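Local coordinates for protein phosphodiesterase (Candida albicans, PDB 6CPU) that belongs to the cyclic nucleotide phosphodiesterase family, whose largely helical domain of the HD type holds a zinc and a magnesium ion, at residues R130-T138 and T356-P367. Residues are numbered along the deposited sequence; the frame is centred on the assembly and turned at random.
Sequences RVGNWTGTT and TTNDFMIKFSAP
Thr135 and Thr137 share a first torsion (chi1 56° in both) that sets each hydroxyl between backbone N and carbonyl carbon and turns each methyl toward 356-367; Phe360, with CG anti to its own N (chi1 165°), extends its ring to meet Thr137. Thr137 OG1 lies in the plane of that ring, at its edge, 3.7 Å from Phe360 CZ, while Thr137 CG2 rests 3.8 Å from Ala366 CB. The hydroxyls are tied back into their own segment: Thr137 OG1 donates to Thr135 OG1, which donates to Val131 O over 2.8 Å. That carbonyl also takes Thr135 N, the two donors arriving from opposite faces of its plane. With the polar ends thus engaged, the methyls are left to make the apolar seam. Thr135 CG2 meets Thr356 CG2 tip to tip, and the bent Met361 side chain lays SD 3.7 Å from Thr135 CG2. The Val131 and Thr356 side chains run antiparallel alongside each other, with Val131 CG1 3.6 Å from Thr356 CG2. At the other end, Pro367 CD sits 3.4 Å from Thr135 O and also touches Gly136 O; a water lies within hydrogen-bonding distance of both Thr137 O and Phe364 O. Leu490 of helix 470-495 backs both Val131 and Phe360, and Met165 touches Thr135 and Met361. Each segment closes its helix with a Schellman motif, Gly136 and Ser365 carrying the positive phi, and Thr357 OG1 caps the start of 358-363 by accepting from Phe360 N. The C-terminal turn of helix 127-135 packs on the side of helix 358-363 and on its Schellman turn, with Thr356 about 12 Å by its side chain from the zinc of the helical HD-type metal site.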
loop_
_atom_site.group_PDB
_atom_site.type_symbol
_atom_site.label_atom_id
_atom_site.label_comp_id
_atom_site.label_asym_id
_atom_site.label_seq_id
_atom_site.Cartn_x
_atom_site.Cartn_y
_atom_site.Cartn_z
ATOM N N ARG A 130 -11.366 9.551 -12.157
ATOM C CA ARG A 130 -11.116 9.290 -10.723
ATOM C C ARG A 130 -9.755 9.817 -10.265
ATOM O O ARG A 130 -9.641 10.452 -9.208
ATOM C CB ARG A 130 -11.222 7.810 -10.410
ATOM C CG ARG A 130 -12.632 7.261 -10.409
ATOM C CD ARG A 130 -12.720 5.882 -9.771
ATOM N NE ARG A 130 -11.951 4.840 -10.446
ATOM C CZ ARG A 130 -12.347 4.157 -11.518
ATOM N NH1 ARG A 130 -13.502 4.420 -12.121
ATOM N NH2 ARG A 130 -11.546 3.209 -12.004
ATOM N N VAL A 131 -8.719 9.565 -11.056
ATOM C CA VAL A 131 -7.376 10.015 -10.727
ATOM C C VAL A 131 -7.328 11.548 -10.741
ATOM O O VAL A 131 -6.700 12.155 -9.887
ATOM C CB VAL A 131 -6.311 9.391 -11.665
ATOM C CG1 VAL A 131 -4.932 9.961 -11.369
ATOM C CG2 VAL A 131 -6.304 7.867 -11.547
ATOM N N GLY A 132 -7.981 12.168 -11.717
ATOM C CA GLY A 132 -8.063 13.626 -11.755
ATOM C C GLY A 132 -8.745 14.206 -10.517
ATOM O O GLY A 132 -8.319 15.250 -10.010
ATOM N N ASN A 133 -9.794 13.540 -10.048
ATOM C CA ASN A 133 -10.510 13.974 -8.835
ATOM C C ASN A 133 -9.547 13.953 -7.643
ATOM O O ASN A 133 -9.437 14.950 -6.910
ATOM C CB ASN A 133 -11.680 13.059 -8.475
ATOM C CG ASN A 133 -12.819 13.052 -9.493
ATOM O OD1 ASN A 133 -13.116 14.039 -10.171
ATOM N ND2 ASN A 133 -13.515 11.916 -9.542
ATOM N N TRP A 134 -8.889 12.816 -7.438
ATOM C CA TRP A 134 -8.031 12.621 -6.254
ATOM C C TRP A 134 -6.896 13.635 -6.234
ATOM O O TRP A 134 -6.562 14.166 -5.179
ATOM C CB TRP A 134 -7.427 11.225 -6.214
ATOM C CG TRP A 134 -8.412 10.119 -6.136
ATOM C CD1 TRP A 134 -9.610 10.115 -5.480
ATOM C CD2 TRP A 134 -8.247 8.823 -6.684
ATOM N NE1 TRP A 134 -10.230 8.883 -5.629
ATOM C CE2 TRP A 134 -9.407 8.074 -6.361
ATOM C CE3 TRP A 134 -7.241 8.221 -7.442
ATOM C CZ2 TRP A 134 -9.572 6.750 -6.757
ATOM C CZ3 TRP A 134 -7.424 6.906 -7.854
ATOM C CH2 TRP A 134 -8.578 6.195 -7.512
ATOM N N THR A 135 -6.290 13.877 -7.402
ATOM C CA THR A 135 -5.104 14.722 -7.491
ATOM C C THR A 135 -5.440 16.213 -7.642
ATOM O O THR A 135 -4.532 17.043 -7.604
ATOM C CB THR A 135 -4.226 14.327 -8.697
ATOM O OG1 THR A 135 -5.035 14.382 -9.877
ATOM C CG2 THR A 135 -3.638 12.942 -8.532
ATOM N N GLY A 136 -6.713 16.550 -7.849
ATOM C CA GLY A 136 -7.124 17.946 -8.021
ATOM C C GLY A 136 -6.661 18.573 -9.327
ATOM O O GLY A 136 -6.462 19.791 -9.408
ATOM N N THR A 137 -6.475 17.740 -10.347
ATOM C CA THR A 137 -5.915 18.221 -11.633
ATOM C C THR A 137 -6.959 18.355 -12.738
ATOM O O THR A 137 -6.641 18.859 -13.827
ATOM C CB THR A 137 -4.750 17.330 -12.107
ATOM O OG1 THR A 137 -5.176 15.962 -12.199
ATOM C CG2 THR A 137 -3.578 17.438 -11.153
ATOM N N THR A 138 -8.192 17.925 -12.469
ATOM C CA THR A 138 -9.305 18.077 -13.424
ATOM C C THR A 138 -10.480 18.918 -12.871
ATOM O O THR A 138 -11.646 18.501 -12.936
ATOM C CB THR A 138 -9.836 16.708 -13.883
ATOM O OG1 THR A 138 -10.197 15.915 -12.741
ATOM C CG2 THR A 138 -8.789 15.975 -14.707
ATOM N N THR A 356 -0.208 8.440 -9.987
ATOM C CA THR A 356 0.561 9.399 -10.811
ATOM C C THR A 356 2.063 9.363 -10.454
ATOM O O THR A 356 2.572 8.330 -10.059
ATOM C CB THR A 356 -0.046 10.829 -10.709
ATOM O OG1 THR A 356 0.041 11.287 -9.364
ATOM C CG2 THR A 356 -1.478 10.842 -11.127
ATOM N N THR A 357 2.785 10.463 -10.640
ATOM C CA THR A 357 4.204 10.565 -10.325
ATOM C C THR A 357 4.461 11.962 -9.792
ATOM O O THR A 357 3.656 12.863 -10.044
ATOM C CB THR A 357 5.088 10.436 -11.596
ATOM O OG1 THR A 357 4.737 11.483 -12.515
ATOM C CG2 THR A 357 4.903 9.091 -12.277
ATOM N N ASN A 358 5.585 12.162 -9.109
ATOM C CA ASN A 358 5.969 13.508 -8.665
ATOM C C ASN A 358 6.049 14.472 -9.846
ATOM O O ASN A 358 5.533 15.587 -9.780
ATOM C CB ASN A 358 7.275 13.508 -7.855
ATOM C CG ASN A 358 7.089 13.020 -6.424
ATOM O OD1 ASN A 358 5.989 13.040 -5.892
ATOM N ND2 ASN A 358 8.170 12.580 -5.800
ATOM N N ASP A 359 6.650 14.032 -10.951
ATOM C CA ASP A 359 6.759 14.881 -12.131
ATOM C C ASP A 359 5.406 15.393 -12.619
ATOM O O ASP A 359 5.273 16.574 -12.942
ATOM C CB ASP A 359 7.502 14.150 -13.263
ATOM C CG ASP A 359 8.988 13.995 -12.975
ATOM O OD1 ASP A 359 9.545 14.841 -12.233
ATOM O OD2 ASP A 359 9.605 13.028 -13.488
ATOM N N PHE A 360 4.401 14.522 -12.649
ATOM C CA PHE A 360 3.078 14.919 -13.094
ATOM C C PHE A 360 2.450 15.928 -12.123
ATOM O O PHE A 360 1.892 16.932 -12.547
ATOM C CB PHE A 360 2.161 13.698 -13.227
ATOM C CG PHE A 360 0.722 14.043 -13.337
ATOM C CD1 PHE A 360 0.158 14.339 -14.565
ATOM C CD2 PHE A 360 -0.082 14.125 -12.189
ATOM C CE1 PHE A 360 -1.173 14.678 -14.654
ATOM C CE2 PHE A 360 -1.413 14.466 -12.283
ATOM C CZ PHE A 360 -1.961 14.743 -13.518
ATOM N N MET A 361 2.523 15.622 -10.822
ATOM C CA MET A 361 1.917 16.497 -9.811
ATOM C C MET A 361 2.557 17.894 -9.860
ATOM O O MET A 361 1.850 18.912 -9.744
ATOM C CB MET A 361 2.060 15.896 -8.413
ATOM C CG MET A 361 1.457 14.505 -8.241
ATOM S SD MET A 361 -0.320 14.485 -8.379
ATOM C CE MET A 361 -0.751 15.032 -6.721
ATOM N N ILE A 362 3.873 17.940 -10.063
ATOM C CA ILE A 362 4.605 19.213 -10.158
ATOM C C ILE A 362 4.208 19.965 -11.433
ATOM O O ILE A 362 3.803 21.131 -11.393
ATOM C CB ILE A 362 6.125 18.979 -10.108
ATOM C CG1 ILE A 362 6.545 18.486 -8.722
ATOM C CG2 ILE A 362 6.897 20.249 -10.464
ATOM C CD1 ILE A 362 7.907 17.822 -8.676
ATOM N N LYS A 363 4.298 19.291 -12.573
ATOM C CA LYS A 363 4.110 19.986 -13.851
ATOM C C LYS A 363 2.683 20.493 -14.041
ATOM O O LYS A 363 2.481 21.529 -14.670
ATOM C CB LYS A 363 4.552 19.092 -15.016
ATOM C CG LYS A 363 6.037 18.736 -14.978
ATOM C CD LYS A 363 6.957 19.913 -15.301
ATOM C CE LYS A 363 8.421 19.483 -15.278
ATOM N NZ LYS A 363 9.358 20.563 -15.702
ATOM N N PHE A 364 1.693 19.793 -13.477
ATOM C CA PHE A 364 0.306 20.204 -13.578
ATOM C C PHE A 364 -0.214 20.955 -12.339
ATOM O O PHE A 364 -1.407 21.219 -12.234
ATOM C CB PHE A 364 -0.572 19.000 -13.929
ATOM C CG PHE A 364 -0.337 18.507 -15.328
ATOM C CD1 PHE A 364 -1.161 18.913 -16.368
ATOM C CD2 PHE A 364 0.775 17.725 -15.616
ATOM C CE1 PHE A 364 -0.920 18.485 -17.667
ATOM C CE2 PHE A 364 1.034 17.308 -16.916
ATOM C CZ PHE A 364 0.183 17.691 -17.936
ATOM N N SER A 365 0.690 21.328 -11.439
ATOM C CA SER A 365 0.352 22.208 -10.296
ATOM C C SER A 365 -0.766 21.602 -9.439
ATOM O O SER A 365 -1.692 22.294 -9.019
ATOM C CB SER A 365 -0.037 23.613 -10.788
ATOM O OG SER A 365 1.050 24.251 -11.441
ATOM N N ALA A 366 -0.651 20.312 -9.159
ATOM C CA ALA A 366 -1.605 19.634 -8.309
ATOM C C ALA A 366 -1.555 20.265 -6.908
ATOM O O ALA A 366 -0.476 20.626 -6.437
ATOM C CB ALA A 366 -1.273 18.156 -8.214
ATOM N N PRO A 367 -2.717 20.414 -6.258
ATOM C CA PRO A 367 -2.742 21.001 -4.921
ATOM C C PRO A 367 -1.683 20.460 -3.968
ATOM O O PRO A 367 -1.011 21.246 -3.296
ATOM C CB PRO A 367 -4.169 20.705 -4.473
ATOM C CG PRO A 367 -4.941 20.975 -5.752
ATOM C CD PRO A 367 -4.084 20.334 -6.813
HETATM O O HOH W 1 -3.970 20.380 -13.921
#